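Local coordinates for protein ubiquitin-conjugating enzyme (PDB 2H2Y) that probably acts as an E2 enzyme in ubiquitin transfer and is represented here by its ubiquitin-conjugating (UBC) domain, at residues A[14-19]-A[24-29]; A[43-46]-A[50-53]; A[58-61]-A[65-68]; A[73-78]-A[117-122]. One frame throughout, in Å; residues are numbered along the deposited sequence.

Contact 1 of 4, residues A[14-19]-A[24-29]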
loop_
_atom_site.group_PDB
_atom_site.type_symbol
_atom_site.label_atom_id
_atom_site.label_comp_id
_atom_site.label_asym_id
_atom_site.label_seq_id
_atom_site.Cartn_x
_atom_site.Cartn_y
_atom_site.Cartn_z
ATOM N N THR A 14 -13.237 3.121 15.846
ATOM C CA THR A 14 -12.460 3.913 16.798
ATOM C C THR A 14 -12.320 5.382 16.406
ATOM O O THR A 14 -11.987 5.710 15.269
ATOM C CB THR A 14 -11.046 3.298 17.035
ATOM O OG1 THR A 14 -10.062 4.339 17.036
ATOM C CG2 THR A 14 -10.716 2.265 15.972
ATOM N N LYS A 15 -12.601 6.261 17.361
ATOM C CA LYS A 15 -12.512 7.692 17.130
ATOM C C LYS A 15 -11.090 8.165 17.411
ATOM O O LYS A 15 -10.612 8.074 18.544
ATOM C CB LYS A 15 -13.500 8.435 18.037
ATOM C CG LYS A 15 -13.577 9.929 17.757
ATOM C CD LYS A 15 -14.623 10.630 18.610
ATOM C CE LYS A 15 -14.689 12.118 18.263
ATOM N NZ LYS A 15 -15.673 12.871 19.099
ATOM N N TYR A 16 -10.415 8.659 16.377
ATOM C CA TYR A 16 -9.048 9.147 16.530
ATOM C C TYR A 16 -9.001 10.665 16.646
ATOM O O TYR A 16 -9.658 11.390 15.889
ATOM C CB TYR A 16 -8.166 8.698 15.354
ATOM C CG TYR A 16 -7.838 7.220 15.341
ATOM C CD1 TYR A 16 -8.290 6.398 14.312
ATOM C CD2 TYR A 16 -7.090 6.641 16.368
ATOM C CE1 TYR A 16 -8.012 5.035 14.306
ATOM C CE2 TYR A 16 -6.807 5.277 16.374
ATOM C CZ TYR A 16 -7.274 4.478 15.341
ATOM O OH TYR A 16 -7.033 3.120 15.349
ATOM N N ASN A 17 -8.210 11.129 17.606
ATOM C CA ASN A 17 -8.038 12.553 17.857
ATOM C C ASN A 17 -7.980 13.332 16.545
ATOM O O ASN A 17 -7.165 13.033 15.673
ATOM C CB ASN A 17 -6.759 12.774 18.665
ATOM C CG ASN A 17 -7.000 13.592 19.909
ATOM O OD1 ASN A 17 -6.136 13.688 20.787
ATOM N ND2 ASN A 17 -8.185 14.194 19.993
ATOM N N LEU A 18 -8.843 14.334 16.422
ATOM C CA LEU A 18 -8.936 15.153 15.215
ATOM C C LEU A 18 -7.676 15.941 14.821
ATOM O O LEU A 18 -7.769 17.003 14.199
ATOM C CB LEU A 18 -10.139 16.097 15.351
ATOM C CG LEU A 18 -11.492 15.381 15.544
ATOM C CD1 LEU A 18 -12.485 16.303 16.241
ATOM C CD2 LEU A 18 -12.036 14.905 14.197
ATOM N N GLY A 19 -6.505 15.404 15.165
ATOM C CA GLY A 19 -5.250 16.056 14.831
ATOM C C GLY A 19 -4.033 15.132 14.837
ATOM O O GLY A 19 -2.921 15.556 14.502
ATOM N N ARG A 24 -5.270 10.746 10.153
ATOM C CA ARG A 24 -4.954 10.733 8.733
ATOM C C ARG A 24 -4.850 9.300 8.200
ATOM O O ARG A 24 -5.296 9.013 7.093
ATOM C CB ARG A 24 -3.645 11.483 8.488
ATOM C CG ARG A 24 -3.094 11.353 7.085
ATOM C CD ARG A 24 -4.148 11.652 6.051
ATOM N NE ARG A 24 -3.596 11.566 4.706
ATOM C CZ ARG A 24 -2.691 12.409 4.222
ATOM N NH1 ARG A 24 -2.237 13.400 4.978
ATOM N NH2 ARG A 24 -2.249 12.260 2.980
ATOM N N ILE A 25 -4.263 8.403 8.988
ATOM C CA ILE A 25 -4.129 7.015 8.573
ATOM C C ILE A 25 -5.512 6.407 8.395
ATOM O O ILE A 25 -5.784 5.715 7.411
ATOM C CB ILE A 25 -3.317 6.198 9.613
ATOM C CG1 ILE A 25 -1.832 6.518 9.459
ATOM C CG2 ILE A 25 -3.534 4.699 9.422
ATOM C CD1 ILE A 25 -0.983 5.983 10.576
ATOM N N GLN A 26 -6.392 6.664 9.351
ATOM C CA GLN A 26 -7.750 6.143 9.268
ATOM C C GLN A 26 -8.439 6.698 8.029
ATOM O O GLN A 26 -9.136 5.975 7.318
ATOM C CB GLN A 26 -8.538 6.523 10.516
ATOM C CG GLN A 26 -10.027 6.309 10.390
ATOM C CD GLN A 26 -10.737 6.585 11.684
ATOM O OE1 GLN A 26 -10.912 5.695 12.504
ATOM N NE2 GLN A 26 -11.128 7.835 11.890
ATOM N N LYS A 27 -8.235 7.984 7.762
ATOM C CA LYS A 27 -8.851 8.593 6.595
ATOM C C LYS A 27 -8.325 7.896 5.347
ATOM O O LYS A 27 -9.074 7.659 4.397
ATOM C CB LYS A 27 -8.550 10.091 6.548
ATOM C CG LYS A 27 -9.559 10.881 5.722
ATOM C CD LYS A 27 -9.594 12.349 6.122
ATOM C CE LYS A 27 -8.423 13.123 5.549
ATOM N NZ LYS A 27 -8.498 13.169 4.060
ATOM N N GLU A 28 -7.040 7.546 5.365
ATOM C CA GLU A 28 -6.416 6.857 4.238
ATOM C C GLU A 28 -6.943 5.438 4.063
ATOM O O GLU A 28 -7.028 4.942 2.935
ATOM C CB GLU A 28 -4.902 6.819 4.416
ATOM C CG GLU A 28 -4.248 8.174 4.266
ATOM C CD GLU A 28 -4.205 8.651 2.830
ATOM O OE1 GLU A 28 -3.899 9.844 2.615
ATOM O OE2 GLU A 28 -4.465 7.838 1.919
ATOM N N LEU A 29 -7.291 4.786 5.170
ATOM C CA LEU A 29 -7.821 3.428 5.104
ATOM C C LEU A 29 -9.173 3.440 4.388
ATOM O O LEU A 29 -9.379 2.689 3.426
ATOM C CB LEU A 29 -7.980 2.838 6.511
ATOM C CG LEU A 29 -8.595 1.431 6.610
ATOM C CD1 LEU A 29 -7.704 0.403 5.929
ATOM C CD2 LEU A 29 -8.780 1.071 8.073
#

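Contact 2 of 4, residues A[43-46]-A[50-53]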
loop_
_atom_site.group_PDB
_atom_site.type_symbol
_atom_site.label_atom_id
_atom_site.label_comp_id
_atom_site.label_asym_id
_atom_site.label_seq_id
_atom_site.Cartn_x
_atom_site.Cartn_y
_atom_site.Cartn_z
ATOM N N ASP A 43 -5.843 -5.744 4.555
ATOM C CA ASP A 43 -6.039 -6.243 5.897
ATOM C C ASP A 43 -5.053 -5.570 6.817
ATOM O O ASP A 43 -3.849 -5.677 6.616
ATOM C CB ASP A 43 -5.845 -7.752 5.955
ATOM C CG ASP A 43 -6.101 -8.299 7.338
ATOM O OD1 ASP A 43 -7.037 -7.798 8.005
ATOM O OD2 ASP A 43 -5.376 -9.227 7.757
ATOM N N VAL A 44 -5.557 -4.861 7.820
ATOM C CA VAL A 44 -4.669 -4.184 8.747
ATOM C C VAL A 44 -4.479 -5.012 10.000
ATOM O O VAL A 44 -5.317 -5.840 10.360
ATOM C CB VAL A 44 -5.183 -2.777 9.145
ATOM C CG1 VAL A 44 -5.570 -1.999 7.905
ATOM C CG2 VAL A 44 -6.344 -2.890 10.100
ATOM N N HIS A 45 -3.348 -4.785 10.647
ATOM C CA HIS A 45 -2.994 -5.485 11.862
ATOM C C HIS A 45 -4.021 -5.158 12.940
ATOM O O HIS A 45 -4.417 -3.999 13.110
ATOM C CB HIS A 45 -1.605 -5.036 12.313
ATOM C CG HIS A 45 -1.046 -5.836 13.445
ATOM N ND1 HIS A 45 -1.772 -6.127 14.579
ATOM C CD2 HIS A 45 0.175 -6.392 13.624
ATOM C CE1 HIS A 45 -1.023 -6.831 15.410
ATOM N NE2 HIS A 45 0.164 -7.006 14.855
ATOM N N PRO A 46 -4.492 -6.177 13.668
ATOM C CA PRO A 46 -5.474 -5.906 14.724
ATOM C C PRO A 46 -4.731 -5.284 15.907
ATOM O O PRO A 46 -3.689 -5.788 16.318
ATOM C CB PRO A 46 -6.033 -7.291 15.035
ATOM C CG PRO A 46 -4.833 -8.189 14.789
ATOM C CD PRO A 46 -4.251 -7.625 13.514
ATOM N N ARG A 50 -1.315 1.241 12.265
ATOM C CA ARG A 50 -0.098 1.655 11.572
ATOM C C ARG A 50 0.425 0.612 10.586
ATOM O O ARG A 50 1.174 0.943 9.677
ATOM C CB ARG A 50 1.012 1.956 12.583
ATOM C CG ARG A 50 0.680 3.003 13.634
ATOM C CD ARG A 50 0.338 4.333 13.000
ATOM N NE ARG A 50 0.197 5.400 13.986
ATOM C CZ ARG A 50 1.210 6.104 14.483
ATOM N NH1 ARG A 50 2.451 5.859 14.083
ATOM N NH2 ARG A 50 0.982 7.058 15.378
ATOM N N ILE A 51 0.037 -0.644 10.755
ATOM C CA ILE A 51 0.528 -1.696 9.869
ATOM C C ILE A 51 -0.511 -2.264 8.922
ATOM O O ILE A 51 -1.507 -2.828 9.363
ATOM C CB ILE A 51 1.096 -2.887 10.670
ATOM C CG1 ILE A 51 2.165 -2.408 11.650
ATOM C CG2 ILE A 51 1.691 -3.898 9.719
ATOM C CD1 ILE A 51 2.581 -3.470 12.635
ATOM N N TRP A 52 -0.268 -2.133 7.622
ATOM C CA TRP A 52 -1.185 -2.669 6.618
ATOM C C TRP A 52 -0.452 -3.671 5.729
ATOM O O TRP A 52 0.766 -3.602 5.559
ATOM C CB TRP A 52 -1.719 -1.580 5.685
ATOM C CG TRP A 52 -2.486 -0.459 6.289
ATOM C CD1 TRP A 52 -2.666 -0.190 7.614
ATOM C CD2 TRP A 52 -3.107 0.612 5.569
ATOM N NE1 TRP A 52 -3.356 0.990 7.764
ATOM C CE2 TRP A 52 -3.639 1.504 6.525
ATOM C CE3 TRP A 52 -3.261 0.909 4.206
ATOM C CZ2 TRP A 52 -4.315 2.676 6.161
ATOM C CZ3 TRP A 52 -3.932 2.074 3.845
ATOM C CH2 TRP A 52 -4.450 2.943 4.821
ATOM N N ILE A 53 -1.211 -4.597 5.154
ATOM C CA ILE A 53 -0.668 -5.579 4.234
ATOM C C ILE A 53 -1.653 -5.709 3.094
ATOM O O ILE A 53 -2.762 -6.215 3.267
ATOM C CB ILE A 53 -0.465 -6.956 4.885
ATOM C CG1 ILE A 53 0.768 -6.916 5.786
ATOM C CG2 ILE A 53 -0.271 -8.014 3.811
ATOM C CD1 ILE A 53 1.120 -8.253 6.410
#

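Contact 3 of 4, residues A[58-61]-A[65-68]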
loop_
_atom_site.group_PDB
_atom_site.type_symbol
_atom_site.label_atom_id
_atom_site.label_comp_id
_atom_site.label_asym_id
_atom_site.label_seq_id
_atom_site.Cartn_x
_atom_site.Cartn_y
_atom_site.Cartn_z
ATOM N N GLY A 58 -1.536 -10.255 -9.681
ATOM C CA GLY A 58 -1.130 -9.839 -11.014
ATOM C C GLY A 58 -2.173 -9.738 -12.116
ATOM O O GLY A 58 -2.916 -10.679 -12.389
ATOM N N LEU A 59 -2.204 -8.576 -12.760
ATOM C CA LEU A 59 -3.119 -8.296 -13.859
ATOM C C LEU A 59 -2.879 -9.307 -14.969
ATOM O O LEU A 59 -1.743 -9.534 -15.369
ATOM C CB LEU A 59 -2.886 -6.864 -14.369
ATOM C CG LEU A 59 -3.981 -5.796 -14.169
ATOM C CD1 LEU A 59 -4.921 -6.160 -13.033
ATOM C CD2 LEU A 59 -3.319 -4.450 -13.907
ATOM N N GLU A 60 -3.953 -9.917 -15.459
ATOM C CA GLU A 60 -3.863 -10.928 -16.509
ATOM C C GLU A 60 -3.070 -10.447 -17.706
ATOM O O GLU A 60 -2.298 -11.206 -18.285
ATOM C CB GLU A 60 -5.256 -11.349 -16.977
ATOM C CG GLU A 60 -6.208 -11.729 -15.854
ATOM C CD GLU A 60 -6.999 -12.992 -16.158
ATOM O OE1 GLU A 60 -7.455 -13.140 -17.314
ATOM O OE2 GLU A 60 -7.174 -13.830 -15.238
ATOM N N ASN A 61 -3.250 -9.186 -18.078
ATOM C CA ASN A 61 -2.540 -8.635 -19.230
ATOM C C ASN A 61 -1.099 -8.199 -18.942
ATOM O O ASN A 61 -0.605 -7.257 -19.561
ATOM C CB ASN A 61 -3.322 -7.454 -19.815
ATOM C CG ASN A 61 -3.686 -6.410 -18.761
ATOM O OD1 ASN A 61 -2.860 -6.051 -17.916
ATOM N ND2 ASN A 61 -4.926 -5.908 -18.817
ATOM N N ALA A 65 0.730 -11.898 -14.514
ATOM C CA ALA A 65 -0.609 -12.475 -14.461
ATOM C C ALA A 65 -0.823 -13.561 -13.397
ATOM O O ALA A 65 -0.039 -14.506 -13.276
ATOM C CB ALA A 65 -0.976 -13.021 -15.832
ATOM N N ASN A 66 -1.893 -13.402 -12.625
ATOM C CA ASN A 66 -2.287 -14.349 -11.581
ATOM C C ASN A 66 -1.273 -14.734 -10.491
ATOM O O ASN A 66 -1.513 -15.676 -9.734
ATOM C CB ASN A 66 -2.825 -15.630 -12.230
ATOM C CG ASN A 66 -3.937 -15.357 -13.226
ATOM O OD1 ASN A 66 -3.699 -14.813 -14.304
ATOM N ND2 ASN A 66 -5.163 -15.722 -12.864
ATOM N N GLU A 67 -0.157 -14.019 -10.390
ATOM C CA GLU A 67 0.841 -14.336 -9.368
ATOM C C GLU A 67 0.647 -13.434 -8.157
ATOM O O GLU A 67 1.026 -12.275 -8.186
ATOM C CB GLU A 67 2.248 -14.133 -9.921
ATOM C CG GLU A 67 2.450 -14.700 -11.299
ATOM C CD GLU A 67 3.862 -14.503 -11.793
ATOM O OE1 GLU A 67 4.359 -13.358 -11.766
ATOM O OE2 GLU A 67 4.475 -15.501 -12.217
ATOM N N VAL A 68 0.066 -13.973 -7.093
ATOM C CA VAL A 68 -0.198 -13.212 -5.872
ATOM C C VAL A 68 1.045 -12.672 -5.142
ATOM O O VAL A 68 1.951 -13.425 -4.798
ATOM C CB VAL A 68 -1.031 -14.079 -4.900
ATOM C CG1 VAL A 68 -0.457 -15.474 -4.867
ATOM C CG2 VAL A 68 -1.038 -13.479 -3.498
#

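Contact 4 of 4, residues A[73-78]-A[117-122]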
loop_
_atom_site.group_PDB
_atom_site.type_symbol
_atom_site.label_atom_id
_atom_site.label_comp_id
_atom_site.label_asym_id
_atom_site.label_seq_id
_atom_site.Cartn_x
_atom_site.Cartn_y
_atom_site.Cartn_z
ATOM N N ILE A 73 2.862 -2.063 4.443
ATOM C CA ILE A 73 2.918 -0.623 4.634
ATOM C C ILE A 73 3.054 -0.307 6.125
ATOM O O ILE A 73 2.209 -0.703 6.933
ATOM C CB ILE A 73 1.633 0.042 4.095
ATOM C CG1 ILE A 73 1.424 -0.349 2.632
ATOM C CG2 ILE A 73 1.723 1.545 4.256
ATOM C CD1 ILE A 73 0.146 0.165 2.037
ATOM N N ILE A 74 4.125 0.392 6.484
ATOM C CA ILE A 74 4.359 0.768 7.869
ATOM C C ILE A 74 4.300 2.282 7.946
ATOM O O ILE A 74 5.085 2.973 7.294
ATOM C CB ILE A 74 5.752 0.335 8.362
ATOM C CG1 ILE A 74 5.904 -1.184 8.307
ATOM C CG2 ILE A 74 5.959 0.826 9.782
ATOM C CD1 ILE A 74 5.011 -1.933 9.269
ATOM N N PHE A 75 3.363 2.797 8.735
ATOM C CA PHE A 75 3.205 4.238 8.899
ATOM C C PHE A 75 4.016 4.649 10.106
ATOM O O PHE A 75 3.684 4.298 11.237
ATOM C CB PHE A 75 1.731 4.598 9.120
ATOM C CG PHE A 75 0.857 4.354 7.925
ATOM C CD1 PHE A 75 0.704 5.330 6.947
ATOM C CD2 PHE A 75 0.184 3.146 7.777
ATOM C CE1 PHE A 75 -0.112 5.107 5.837
ATOM C CE2 PHE A 75 -0.634 2.909 6.674
ATOM C CZ PHE A 75 -0.785 3.892 5.701
ATOM N N PRO A 76 5.108 5.381 9.883
ATOM C CA PRO A 76 5.959 5.828 10.985
ATOM C C PRO A 76 5.270 6.753 11.983
ATOM O O PRO A 76 4.073 7.036 11.865
ATOM C CB PRO A 76 7.136 6.488 10.269
ATOM C CG PRO A 76 6.564 6.891 8.937
ATOM C CD PRO A 76 5.693 5.730 8.581
ATOM N N ASP A 77 6.040 7.209 12.971
ATOM C CA ASP A 77 5.545 8.093 14.026
ATOM C C ASP A 77 5.024 9.411 13.495
ATOM O O ASP A 77 3.974 9.886 13.928
ATOM C CB ASP A 77 6.652 8.395 15.037
ATOM C CG ASP A 77 7.088 7.169 15.805
ATOM O OD1 ASP A 77 6.247 6.590 16.532
ATOM O OD2 ASP A 77 8.274 6.788 15.680
ATOM N N ASN A 78 5.766 9.995 12.560
ATOM C CA ASN A 78 5.380 11.277 11.994
ATOM C C ASN A 78 4.808 11.231 10.587
ATOM O O ASN A 78 5.217 11.987 9.706
ATOM C CB ASN A 78 6.563 12.235 12.045
ATOM C CG ASN A 78 7.052 12.461 13.459
ATOM O OD1 ASN A 78 6.263 12.772 14.358
ATOM N ND2 ASN A 78 8.359 12.310 13.667
ATOM N N LEU A 117 0.353 12.643 -0.780
ATOM C CA LEU A 117 0.187 11.413 -1.543
ATOM C C LEU A 117 -0.778 10.485 -0.817
ATOM O O LEU A 117 -0.795 10.423 0.413
ATOM C CB LEU A 117 1.538 10.723 -1.751
ATOM C CG LEU A 117 2.300 11.028 -3.047
ATOM C CD1 LEU A 117 1.932 12.402 -3.589
ATOM C CD2 LEU A 117 3.793 10.929 -2.775
ATOM N N SER A 118 -1.597 9.785 -1.590
ATOM C CA SER A 118 -2.566 8.849 -1.030
ATOM C C SER A 118 -1.994 7.435 -1.070
ATOM O O SER A 118 -1.366 7.039 -2.060
ATOM C CB SER A 118 -3.871 8.876 -1.835
ATOM O OG SER A 118 -3.813 8.050 -2.992
ATOM N N ILE A 119 -2.211 6.669 -0.004
ATOM C CA ILE A 119 -1.702 5.303 0.040
ATOM C C ILE A 119 -2.216 4.503 -1.153
ATOM O O ILE A 119 -1.443 3.820 -1.827
ATOM C CB ILE A 119 -2.103 4.590 1.340
ATOM C CG1 ILE A 119 -1.648 5.414 2.546
ATOM C CG2 ILE A 119 -1.462 3.222 1.393
ATOM C CD1 ILE A 119 -0.158 5.761 2.545
ATOM N N SER A 120 -3.514 4.595 -1.427
ATOM C CA SER A 120 -4.080 3.873 -2.563
ATOM C C SER A 120 -3.301 4.251 -3.819
ATOM O O SER A 120 -3.074 3.419 -4.693
ATOM C CB SER A 120 -5.561 4.221 -2.751
ATOM O OG SER A 120 -5.723 5.589 -3.083
ATOM N N GLY A 121 -2.889 5.517 -3.891
ATOM C CA GLY A 121 -2.140 6.005 -5.037
ATOM C C GLY A 121 -0.724 5.467 -5.080
ATOM O O GLY A 121 -0.234 5.077 -6.141
ATOM N N LEU A 122 -0.053 5.451 -3.935
ATOM C CA LEU A 122 1.293 4.924 -3.890
ATOM C C LEU A 122 1.231 3.504 -4.432
ATOM O O LEU A 122 1.967 3.136 -5.348
ATOM C CB LEU A 122 1.815 4.898 -2.452
ATOM C CG LEU A 122 1.994 6.245 -1.749
ATOM C CD1 LEU A 122 2.515 6.008 -0.346
ATOM C CD2 LEU A 122 2.951 7.131 -2.531
#

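Contact 1 of 4, residues A[14-19]-A[24-29]
Q26 reaches out from helix 21-34 and meets Y16 and T14, two residues of the irregular segment that precedes it. Its CB lies 3.8 Å from Y16 CD1, so the base of the side chain already packs on the tyrosine. Beyond CB the chain runs outward fully extended, with CG opposite the backbone N (chi1 167°). This carries CD to 3.6 Å from Y16 CD1, in the plane of the ring and at its edge. The amide and ring planes are 56° apart, which rules out a stack. At the tip, the atom modelled as Q26 OE1 lies 3.0 Å from T14 O. Two oxygens facing each other suggest that the amide is turned over; with the NH2 in that position, it may donate a hydrogen bond to the T14 carbonyl. Within the segment 14-19, T14 OG1 lies over one face of the Y16 ring, offset toward its rim. A different face of the helix carries the R24-E28 salt bridge; R24 NH2 also bonds to P115 O, and E28 OE2 to I119 N. With 119 Å² buried in all, the contact is a small surface one, resting on side-chain packing at the Y16 ring edge and perhaps one amide-to-carbonyl bond.

Contact 2 of 4, residues A[43-46]-A[50-53]
I51 and H45, the two residues most buried by this contact, lie side by side and point the same way. I51 CB is 3.8 Å from H45 CB, and further out the side chains stay in touch, I51 CD1 coming to 3.9 Å from H45 CD2, obliquely to the imidazole. A backbone bond underlies this pairing: H45 N donates to I51 O over 3.0 Å, and the N-H...O angle of 174° makes it nearly straight. The imidazole leans toward the next residue, where H45 ND1 donates to P46 O at 2.6 Å, meeting that oxygen from above the carbonyl plane rather than on a lone pair. D43 is almost as much buried as H45, and it contributes mainly through its backbone. I53 N donates to D43 O over 3.2 Å, whereas the return bond from D43 N to I53 O is weak at 3.4 Å. The two segments belong to the first beta hairpin of the UBC fold, in which strands 40-44 and 51-57 start the antiparallel meander. Between the bonded positions sits the non-hydrogen-bonded pair V44-W52, with both side chains on the face that packs against helix 21-34 through L29. V44 CG1, opposite the carbonyl carbon about CA-CB (chi1 -49°), is placed over the indole. It forms a CH-pi contact, 3.7 Å from the centroid of the W52 five-membered ring and 23° off its normal. Beyond V44, W52 also meets F75 edge-to-face.

Contact 3 of 4, residues A[58-61]-A[65-68]
This is a mainly backbone contact at the surface, closing the loop that connects strands 51-57 and 68-74. One hydrogen bond spans it: N66 N donates to G58 O at 2.9 Å with an N-H...O angle of 151°. The donor stands above the carbonyl plane, 37° out of it, so the bond is not aimed at a lone pair. N66 has a left-handed backbone conformation, and the chain bends there as it turns toward strand 68-74. A65 fits against the carbonyl groups of the other segment. Its CA lies 3.6 Å from G58 O and 3.3 Å from L59 O, both consistent with CA-H...O contacts, while the methyl CB comes to 3.3 Å from E60 O. With no side chain at G58, its backbone lies directly against residues 65-67. On the solvent side the side chains of E60 and N66 converge, with the carboxylate and amide planes 49° apart. E60 is bent at chi2, and its OE2 remains 3.6 Å from N66 ND2, a distance too long to count as a hydrogen bond. Nearby, E67 OE1 bonds to the hydroxyl of Y69, and L59 N to that of Y56. Narrowed at its base by the G58-N66 bond, the arrangement is that of a long beta-hairpin connection, here between the second and third strands of the UBC meander.

Contact 4 of 4, residues A[73-78]-A[117-122]
I119, in the first turn of helix 119-130, sets its two branches against I73, at the end of strand 68-74, and F75, just beyond it. About CA-CB its CG1 lies opposite the carbonyl carbon and its CG2 opposite the backbone N, which points one branch at each partner. CG2 takes I73, whose CD1 lies 3.5 Å from I119 CG2 as the two side chains slide past each other in opposite directions. The longer branch of I119 bends at chi2 (-54°), bringing its tip to F75: I119 CD1 lies 3.4 Å from F75 CE1, and I119 CG1 is 3.6 Å from F75 CZ. Both carbons meet the phenyl ring at its edge, near the ring plane, so the contact is aliphatic packing on the ring edge and not a CH-pi contact over a face. The helix start that positions I119 is capped by S118. Its OG accepts from G121 N at 2.8 Å with an N-H...O angle of 135°, while S118 O accepts from L122 N, also at 2.8 Å. All three touching residues are buried. I73 continues the sheet, bonded through its backbone to W52 and packed on V86 of strand 85-88; F75 meets Y79 edge-to-face and touches I25. I119 therefore occupies a core site between helix 21-34 and the inner face of the antiparallel sheet.

Overall arrangement
Contact 4 is the buried one, contact 2 is partly buried, and contacts 1 and 3 lie at the surface, about 33 Å apart between centres and on opposite sides of the chain's centre. Contacts 1, 2 and 4 form one connected region: helix 21-34 meets W52 and R50 of contact 2 and F75 of contact 4. Contacts 2 and 4 also share the sheet, joined by backbone bonds between neighbouring strands 51-57 and 68-74. Contact 3 touches none of the others. The chemistry differs: contact 4 is aliphatic and aromatic packing, contact 2 combines backbone pairing with packing, contact 3 is mainly backbone, and contact 1 combines packing at an aromatic edge with one undecided polar pair.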